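Local coordinates for protein catalase (Corynebacterium glutamicum, PDB 4B7G) that catalyses the breakdown of hydrogen peroxide into water and molecular oxygen as a haem-dependent catalase, at residues P65-H70 and Q322-A327; H70-G75 and S116-R121. One frame throughout, in Å; residues are numbered along the deposited sequence.

Contact 1 (P65-H70 and Q322-A327). Unlike the reference sequence in segment 322-327: Ile326 (reference Leu). With HEM (protoporphyrin IX containing Fe), chain J.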
loop_
_atom_site.group_PDB
_atom_site.type_symbol
_atom_site.label_atom_id
_atom_site.label_comp_id
_atom_site.label_asym_id
_atom_site.label_seq_id
_atom_site.Cartn_x
_atom_site.Cartn_y
_atom_site.Cartn_z
ATOM N N PRO B 65 1.192 -5.674 -7.560
ATOM C CA PRO B 65 0.834 -7.093 -7.455
ATOM C C PRO B 65 0.174 -7.598 -8.738
ATOM O O PRO B 65 -0.689 -6.904 -9.297
ATOM C CB PRO B 65 -0.174 -7.112 -6.290
ATOM C CG PRO B 65 0.202 -5.877 -5.437
ATOM C CD PRO B 65 0.594 -4.854 -6.485
ATOM N N GLU B 66 0.575 -8.772 -9.222
ATOM C CA GLU B 66 -0.108 -9.363 -10.377
ATOM C C GLU B 66 -1.441 -9.960 -9.917
ATOM O O GLU B 66 -1.631 -10.200 -8.720
ATOM C CB GLU B 66 0.754 -10.464 -11.003
ATOM C CG GLU B 66 0.845 -11.740 -10.150
ATOM C CD GLU B 66 1.836 -12.747 -10.696
ATOM O OE1 GLU B 66 2.767 -12.338 -11.433
ATOM O OE2 GLU B 66 1.687 -13.955 -10.383
ATOM N N ARG B 67 -2.352 -10.200 -10.863
ATOM C CA ARG B 67 -3.622 -10.864 -10.571
ATOM C C ARG B 67 -3.404 -12.247 -9.983
ATOM O O ARG B 67 -2.491 -12.969 -10.393
ATOM C CB ARG B 67 -4.439 -11.051 -11.858
ATOM C CG ARG B 67 -4.973 -9.783 -12.522
ATOM C CD ARG B 67 -5.239 -10.050 -14.020
ATOM N NE ARG B 67 -5.929 -8.923 -14.640
ATOM C CZ ARG B 67 -5.322 -7.789 -14.982
ATOM N NH1 ARG B 67 -4.011 -7.643 -14.783
ATOM N NH2 ARG B 67 -6.021 -6.804 -15.522
ATOM N N ILE B 68 -4.257 -12.626 -9.032
ATOM C CA ILE B 68 -4.395 -14.039 -8.686
ATOM C C ILE B 68 -5.866 -14.439 -8.813
ATOM O O ILE B 68 -6.715 -13.879 -8.126
ATOM C CB ILE B 68 -3.845 -14.360 -7.273
ATOM C CG1 ILE B 68 -4.122 -15.826 -6.905
ATOM C CG2 ILE B 68 -4.425 -13.413 -6.209
ATOM C CD1 ILE B 68 -3.582 -16.221 -5.536
ATOM N N PRO B 69 -6.181 -15.364 -9.744
ATOM C CA PRO B 69 -5.262 -15.959 -10.718
ATOM C C PRO B 69 -5.281 -15.163 -12.026
ATOM O O PRO B 69 -5.712 -14.000 -11.998
ATOM C CB PRO B 69 -5.836 -17.374 -10.909
ATOM C CG PRO B 69 -7.332 -17.265 -10.463
ATOM C CD PRO B 69 -7.550 -15.865 -9.932
ATOM N N HIS B 70 -4.814 -15.765 -13.123
ATOM C CA HIS B 70 -4.800 -15.139 -14.452
ATOM C C HIS B 70 -3.783 -13.999 -14.584
ATOM O O HIS B 70 -4.025 -13.031 -15.309
ATOM C CB HIS B 70 -6.185 -14.616 -14.852
ATOM C CG HIS B 70 -7.237 -15.676 -14.983
ATOM N ND1 HIS B 70 -7.707 -16.112 -16.206
ATOM C CD2 HIS B 70 -7.936 -16.367 -14.048
ATOM C CE1 HIS B 70 -8.637 -17.030 -16.019
ATOM N NE2 HIS B 70 -8.800 -17.198 -14.717
ATOM N N GLN B 322 -3.273 0.116 -19.718
ATOM C CA GLN B 322 -4.608 -0.202 -20.228
ATOM C C GLN B 322 -4.979 -1.675 -20.114
ATOM O O GLN B 322 -6.163 -2.018 -20.146
ATOM C CB GLN B 322 -4.734 0.262 -21.687
ATOM C CG GLN B 322 -4.537 1.781 -21.859
ATOM C CD GLN B 322 -4.497 2.208 -23.316
ATOM O OE1 GLN B 322 -3.816 1.590 -24.131
ATOM N NE2 GLN B 322 -5.219 3.278 -23.647
ATOM N N ILE B 323 -3.985 -2.551 -20.001
ATOM C CA ILE B 323 -4.283 -3.980 -19.893
ATOM C C ILE B 323 -3.947 -4.502 -18.499
ATOM O O ILE B 323 -4.794 -5.128 -17.841
ATOM C CB ILE B 323 -3.555 -4.833 -20.988
ATOM C CG1 ILE B 323 -3.897 -4.332 -22.398
ATOM C CG2 ILE B 323 -3.893 -6.322 -20.843
ATOM C CD1 ILE B 323 -5.359 -4.540 -22.814
ATOM N N GLU B 324 -2.721 -4.262 -18.037
ATOM C CA GLU B 324 -2.372 -4.694 -16.683
ATOM C C GLU B 324 -3.318 -4.039 -15.671
ATOM O O GLU B 324 -3.788 -4.693 -14.732
ATOM C CB GLU B 324 -0.914 -4.365 -16.347
ATOM C CG GLU B 324 -0.470 -4.865 -14.955
ATOM C CD GLU B 324 -0.529 -6.389 -14.792
ATOM O OE1 GLU B 324 -0.339 -7.116 -15.796
ATOM O OE2 GLU B 324 -0.756 -6.862 -13.644
ATOM N N GLN B 325 -3.642 -2.763 -15.890
ATOM C CA GLN B 325 -4.488 -2.040 -14.935
ATOM C C GLN B 325 -5.987 -2.120 -15.210
ATOM O O GLN B 325 -6.781 -1.562 -14.435
ATOM C CB GLN B 325 -4.086 -0.563 -14.850
ATOM C CG GLN B 325 -2.719 -0.322 -14.244
ATOM C CD GLN B 325 -2.450 1.151 -14.051
ATOM O OE1 GLN B 325 -1.900 1.567 -13.026
ATOM N NE2 GLN B 325 -2.847 1.959 -15.030
ATOM N N ILE B 326 -6.402 -2.772 -16.298
ATOM C CA ILE B 326 -7.850 -2.959 -16.482
ATOM C C ILE B 326 -8.401 -3.760 -15.308
ATOM O O ILE B 326 -7.712 -4.619 -14.757
ATOM C CB ILE B 326 -8.250 -3.607 -17.849
ATOM C CG1 ILE B 326 -9.712 -3.272 -18.176
ATOM C CG2 ILE B 326 -8.063 -5.129 -17.834
ATOM C CD1 ILE B 326 -10.104 -3.529 -19.643
ATOM N N ALA B 327 -9.615 -3.435 -14.875
ATOM C CA ALA B 327 -10.192 -4.153 -13.754
ATOM C C ALA B 327 -11.492 -4.798 -14.211
ATOM O O ALA B 327 -12.584 -4.226 -14.034
ATOM C CB ALA B 327 -10.421 -3.215 -12.576
HETATM C CHA HEM J . -9.479 -13.417 -12.574
HETATM C CHB HEM J . -11.892 -14.790 -8.585
HETATM C CHC HEM J . -14.001 -18.333 -11.168
HETATM C CHD HEM J . -12.694 -16.042 -15.228
HETATM C C1A HEM J . -9.947 -13.455 -11.277
HETATM C C2A HEM J . -9.611 -12.539 -10.205
HETATM C C3A HEM J . -10.288 -12.928 -9.115
HETATM C C4A HEM J . -11.066 -14.098 -9.444
HETATM C CMA HEM J . -10.268 -12.260 -7.728
HETATM C CAA HEM J . -8.641 -11.333 -10.301
HETATM C CBA HEM J . -9.415 -10.109 -10.780
HETATM C CGA HEM J . -8.541 -8.883 -10.826
HETATM O O1A HEM J . -8.752 -8.039 -11.748
HETATM O O2A HEM J . -7.638 -8.732 -9.956
HETATM C C1B HEM J . -12.658 -15.883 -8.932
HETATM C C2B HEM J . -13.505 -16.646 -8.033
HETATM C C3B HEM J . -14.072 -17.640 -8.744
HETATM C C4B HEM J . -13.618 -17.517 -10.118
HETATM C CMB HEM J . -13.662 -16.351 -6.521
HETATM C CAB HEM J . -15.082 -18.727 -8.289
HETATM C CBB HEM J . -15.948 -18.564 -7.276
HETATM C C1C HEM J . -13.985 -17.929 -12.490
HETATM C C2C HEM J . -14.876 -18.363 -13.557
HETATM C C3C HEM J . -14.495 -17.729 -14.684
HETATM C C4C HEM J . -13.379 -16.859 -14.355
HETATM C CMC HEM J . -16.014 -19.400 -13.371
HETATM C CAC HEM J . -15.120 -17.788 -16.093
HETATM C CBC HEM J . -16.431 -17.991 -16.288
HETATM C C1D HEM J . -11.671 -15.175 -14.903
HETATM C C2D HEM J . -10.925 -14.405 -15.864
HETATM C C3D HEM J . -9.933 -13.589 -15.056
HETATM C C4D HEM J . -10.162 -13.929 -13.664
HETATM C CMD HEM J . -11.077 -14.393 -17.391
HETATM C CAD HEM J . -8.923 -12.606 -15.653
HETATM C CBD HEM J . -9.692 -11.344 -16.050
HETATM C CGD HEM J . -8.666 -10.484 -16.716
HETATM O O1D HEM J . -8.349 -9.403 -16.155
HETATM O O2D HEM J . -8.158 -10.896 -17.800
HETATM N NA HEM J . -10.843 -14.394 -10.778
HETATM N NB HEM J . -12.749 -16.440 -10.199
HETATM N NC HEM J . -13.086 -17.015 -13.017
HETATM N ND HEM J . -11.197 -14.867 -13.623
HETATM FE FE HEM J . -12.108 -15.530 -11.904
HETATM O O HOH W 1 -1.901 -5.599 -11.436
HETATM O O HOH W 2 -1.718 -9.453 -13.847
HETATM O O HOH W 3 -10.391 -17.286 -12.183
#
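The planar guanidinium of Arg67 has its edge turned to Glu324 O and to the haem propionate oxygen O1D, with water 2 also at the edge and in its plane, while the ring of His70 lays one face over the haem, with HEM C3D 3.4 Å from His70 CG and over the centre of the ring. Together they belong to the haem pocket of the catalase fold, where the loop 65-70 meets the end of helix 319-324. NE of Arg67 donates to HEM O1D at 2.9 Å (147° at the hydrogen), and the haem is also hydrogen-bonded by Arg106, Gln356 and Arg359. With CG beside the backbone N (chi1 -68°) and an extended chain from CG to NE, Arg67 carries its head past the propionate to the helix end. There NH1 bonds Glu324 O at 3.0 Å, an oxygen that Arg359 also uses, whereas NH2 makes two weak bonds, to Ile323 O and Glu324 O. The Glu324 carboxylate stands perpendicular to the guanidinium; its OE2 forms a long salt bridge to NH1, and the two side chains run past each other in opposite directions. Water 1 donates to both Pro65 O and Glu324 OE2, and water 2 joins OE2 to Arg67 N and NH1, so the buried carboxylate is tied to the loop chiefly through solvent. His70 occupies the position of the distal histidine of catalases, consistent with a part in peroxide chemistry; water 3 lies 2.5 Å from the haem iron and 3.0 Å from His70 NE2.

Contact 2 (H70-G75 and S116-R121); sequences HAKGHG and SPDTWR. With HEM (protoporphyrin IX containing Fe), chain J.
At the entry to strand 73-82 of the catalase β-barrel, Lys72 reaches into the loop between strands 100-108 and 125-132, whose type I turn runs from Pro117 to Trp120. CG of Lys72 is anti to the backbone N (chi1 -176°), and bends at chi2 and chi4 wrap the chain around the carbonyl of Ser116, bringing CD to 3.1 Å from Ser116 O. NZ then donates to Ser116 O at 2.8 Å and to Asp118 OD1 at 2.9 Å, the latter as a salt bridge. The ammonium meets OD1 from above the carboxylate plane, 59° out of it, and the two side chains cross at nearly a right angle. Asp253 supplies a second carboxylate to NZ, so two carboxylates probably share in balancing the buried positive charge.

Asp118 OD1 also accepts from two waters: water 4, which donates to Lys72 O as well, and water 5, which lies 2.8 Å from His74 ND1. Its other oxygen, OD2, takes the backbone N-H of Arg256 at the start of helix 254-264, and the NE2 end of the His74 ring bonds Ser203. Ser116 OG, 3.8 Å from Lys72 CB, turns to Glu113 O within its own loop. The result is a buried polar junction in which a lysine at the head of a barrel strand, an inter-strand turn and helix 254-264 come together at the margin of the catalase β-barrel.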
loop_
_atom_site.group_PDB
_atom_site.type_symbol
_atom_site.label_atom_id
_atom_site.label_comp_id
_atom_site.label_asym_id
_atom_site.label_seq_id
_atom_site.Cartn_x
_atom_site.Cartn_y
_atom_site.Cartn_z
ATOM N N HIS B 70 -4.814 -15.765 -13.123
ATOM C CA HIS B 70 -4.800 -15.139 -14.452
ATOM C C HIS B 70 -3.783 -13.999 -14.584
ATOM O O HIS B 70 -4.025 -13.031 -15.309
ATOM C CB HIS B 70 -6.185 -14.616 -14.852
ATOM C CG HIS B 70 -7.237 -15.676 -14.983
ATOM N ND1 HIS B 70 -7.707 -16.112 -16.206
ATOM C CD2 HIS B 70 -7.936 -16.367 -14.048
ATOM C CE1 HIS B 70 -8.637 -17.030 -16.019
ATOM N NE2 HIS B 70 -8.800 -17.198 -14.717
ATOM N N ALA B 71 -2.650 -14.113 -13.896
ATOM C CA ALA B 71 -1.594 -13.099 -13.972
ATOM C C ALA B 71 -1.069 -12.849 -15.393
ATOM O O ALA B 71 -0.783 -11.697 -15.758
ATOM C CB ALA B 71 -0.439 -13.478 -13.051
ATOM N N LYS B 72 -0.923 -13.914 -16.186
ATOM C CA LYS B 72 -0.330 -13.789 -17.521
ATOM C C LYS B 72 -1.402 -13.554 -18.568
ATOM O O LYS B 72 -2.153 -14.473 -18.918
ATOM C CB LYS B 72 0.467 -15.048 -17.905
ATOM C CG LYS B 72 1.195 -14.920 -19.259
ATOM C CD LYS B 72 2.494 -14.090 -19.121
ATOM C CE LYS B 72 3.084 -13.722 -20.483
ATOM N NZ LYS B 72 3.419 -14.899 -21.357
ATOM N N GLY B 73 -1.467 -12.338 -19.098
ATOM C CA GLY B 73 -2.517 -12.025 -20.047
ATOM C C GLY B 73 -2.156 -10.898 -20.982
ATOM O O GLY B 73 -1.075 -10.314 -20.873
ATOM N N HIS B 74 -3.075 -10.589 -21.895
ATOM C CA HIS B 74 -2.852 -9.592 -22.933
ATOM C C HIS B 74 -4.212 -9.301 -23.541
ATOM O O HIS B 74 -5.149 -10.090 -23.385
ATOM C CB HIS B 74 -1.917 -10.145 -24.019
ATOM C CG HIS B 74 -2.337 -11.483 -24.544
ATOM N ND1 HIS B 74 -2.052 -12.661 -23.887
ATOM C CD2 HIS B 74 -3.042 -11.833 -25.649
ATOM C CE1 HIS B 74 -2.551 -13.680 -24.567
ATOM N NE2 HIS B 74 -3.156 -13.204 -25.642
ATOM N N GLY B 75 -4.334 -8.188 -24.251
ATOM C CA GLY B 75 -5.637 -7.818 -24.758
ATOM C C GLY B 75 -5.642 -6.834 -25.906
ATOM O O GLY B 75 -4.609 -6.556 -26.540
ATOM N N SER B 116 5.304 -16.152 -17.178
ATOM C CA SER B 116 5.114 -17.569 -17.531
ATOM C C SER B 116 4.592 -17.737 -18.960
ATOM O O SER B 116 3.905 -16.854 -19.480
ATOM C CB SER B 116 4.178 -18.268 -16.534
ATOM O OG SER B 116 2.859 -17.752 -16.593
ATOM N N PRO B 117 4.931 -18.866 -19.614
ATOM C CA PRO B 117 4.523 -19.092 -21.011
ATOM C C PRO B 117 3.007 -19.129 -21.232
ATOM O O PRO B 117 2.258 -19.679 -20.407
ATOM C CB PRO B 117 5.133 -20.463 -21.338
ATOM C CG PRO B 117 6.332 -20.571 -20.428
ATOM C CD PRO B 117 5.882 -19.891 -19.139
ATOM N N ASP B 118 2.579 -18.540 -22.347
ATOM C CA ASP B 118 1.178 -18.523 -22.764
ATOM C C ASP B 118 0.654 -19.926 -23.058
ATOM O O ASP B 118 -0.557 -20.162 -23.026
ATOM C CB ASP B 118 1.020 -17.722 -24.068
ATOM C CG ASP B 118 1.184 -16.223 -23.885
ATOM O OD1 ASP B 118 1.064 -15.726 -22.745
ATOM O OD2 ASP B 118 1.412 -15.520 -24.903
ATOM N N THR B 119 1.556 -20.843 -23.400
ATOM C CA THR B 119 1.131 -22.135 -23.945
ATOM C C THR B 119 1.387 -23.306 -23.011
ATOM O O THR B 119 1.501 -24.451 -23.464
ATOM C CB THR B 119 1.762 -22.439 -25.337
ATOM O OG1 THR B 119 3.193 -22.488 -25.223
ATOM C CG2 THR B 119 1.366 -21.368 -26.354
ATOM N N TRP B 120 1.488 -23.026 -21.710
ATOM C CA TRP B 120 1.346 -24.075 -20.704
ATOM C C TRP B 120 -0.063 -24.618 -20.852
ATOM O O TRP B 120 -0.973 -23.864 -21.210
ATOM C CB TRP B 120 1.475 -23.482 -19.297
ATOM C CG TRP B 120 2.893 -23.312 -18.813
ATOM C CD1 TRP B 120 4.039 -23.621 -19.494
ATOM C CD2 TRP B 120 3.309 -22.811 -17.527
ATOM N NE1 TRP B 120 5.144 -23.340 -18.709
ATOM C CE2 TRP B 120 4.722 -22.838 -17.506
ATOM C CE3 TRP B 120 2.622 -22.330 -16.406
ATOM C CZ2 TRP B 120 5.461 -22.401 -16.396
ATOM C CZ3 TRP B 120 3.357 -21.901 -15.301
ATOM C CH2 TRP B 120 4.764 -21.942 -15.306
ATOM N N ARG B 121 -0.271 -25.909 -20.591
ATOM C CA ARG B 121 -1.638 -26.428 -20.607
ATOM C C ARG B 121 -2.383 -25.727 -19.488
ATOM O O ARG B 121 -1.909 -25.701 -18.348
ATOM C CB ARG B 121 -1.681 -27.945 -20.375
ATOM C CG ARG B 121 -3.114 -28.516 -20.330
ATOM C CD ARG B 121 -3.104 -30.036 -20.146
ATOM N NE ARG B 121 -2.417 -30.682 -21.262
ATOM C CZ ARG B 121 -2.972 -30.892 -22.455
ATOM N NH1 ARG B 121 -4.242 -30.552 -22.686
ATOM N NH2 ARG B 121 -2.264 -31.469 -23.417
HETATM C CHA HEM J . -9.479 -13.417 -12.574
HETATM C CHB HEM J . -11.892 -14.790 -8.585
HETATM C CHC HEM J . -14.001 -18.333 -11.168
HETATM C CHD HEM J . -12.694 -16.042 -15.228
HETATM C C1A HEM J . -9.947 -13.455 -11.277
HETATM C C2A HEM J . -9.611 -12.539 -10.205
HETATM C C3A HEM J . -10.288 -12.928 -9.115
HETATM C C4A HEM J . -11.066 -14.098 -9.444
HETATM C CMA HEM J . -10.268 -12.260 -7.728
HETATM C CAA HEM J . -8.641 -11.333 -10.301
HETATM C CBA HEM J . -9.415 -10.109 -10.780
HETATM C CGA HEM J . -8.541 -8.883 -10.826
HETATM O O1A HEM J . -8.752 -8.039 -11.748
HETATM O O2A HEM J . -7.638 -8.732 -9.956
HETATM C C1B HEM J . -12.658 -15.883 -8.932
HETATM C C2B HEM J . -13.505 -16.646 -8.033
HETATM C C3B HEM J . -14.072 -17.640 -8.744
HETATM C C4B HEM J . -13.618 -17.517 -10.118
HETATM C CMB HEM J . -13.662 -16.351 -6.521
HETATM C CAB HEM J . -15.082 -18.727 -8.289
HETATM C CBB HEM J . -15.948 -18.564 -7.276
HETATM C C1C HEM J . -13.985 -17.929 -12.490
HETATM C C2C HEM J . -14.876 -18.363 -13.557
HETATM C C3C HEM J . -14.495 -17.729 -14.684
HETATM C C4C HEM J . -13.379 -16.859 -14.355
HETATM C CMC HEM J . -16.014 -19.400 -13.371
HETATM C CAC HEM J . -15.120 -17.788 -16.093
HETATM C CBC HEM J . -16.431 -17.991 -16.288
HETATM C C1D HEM J . -11.671 -15.175 -14.903
HETATM C C2D HEM J . -10.925 -14.405 -15.864
HETATM C C3D HEM J . -9.933 -13.589 -15.056
HETATM C C4D HEM J . -10.162 -13.929 -13.664
HETATM C CMD HEM J . -11.077 -14.393 -17.391
HETATM C CAD HEM J . -8.923 -12.606 -15.653
HETATM C CBD HEM J . -9.692 -11.344 -16.050
HETATM C CGD HEM J . -8.666 -10.484 -16.716
HETATM O O1D HEM J . -8.349 -9.403 -16.155
HETATM O O2D HEM J . -8.158 -10.896 -17.800
HETATM N NA HEM J . -10.843 -14.394 -10.778
HETATM N NB HEM J . -12.749 -16.440 -10.199
HETATM N NC HEM J . -13.086 -17.015 -13.017
HETATM N ND HEM J . -11.197 -14.867 -13.623
HETATM FE FE HEM J . -12.108 -15.530 -11.904
HETATM O O HOH W 4 -1.551 -15.771 -21.582
HETATM O O HOH W 5 0.371 -12.968 -22.526
HETATM O O HOH W 3 -10.391 -17.286 -12.183
#

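How the contacts relate
From the N terminus, the chain leaves helix 50-59, runs through 65-70 and passes via His70, shared by both contacts, into 70-75 and strand 73-82. It returns along strand 100-108, and contact 2 closes this short, helix-free loop of 40 residues when it reaches 116-121. Contact 1 closes a far longer one, 251 residues, only after strand 305-314 leads into helix 319-324; contact 2 is therefore nested within it. Strand 73-82 pairs with both 100-108 and 305-314, which brings the two closures together: Ile323 CD1 packs on Gly75 CA at 3.8 Å, and Glu66 touches Ala71. Contact 1 ties the loop before the strand to a helix end, contact 2 its start to the inter-strand turn.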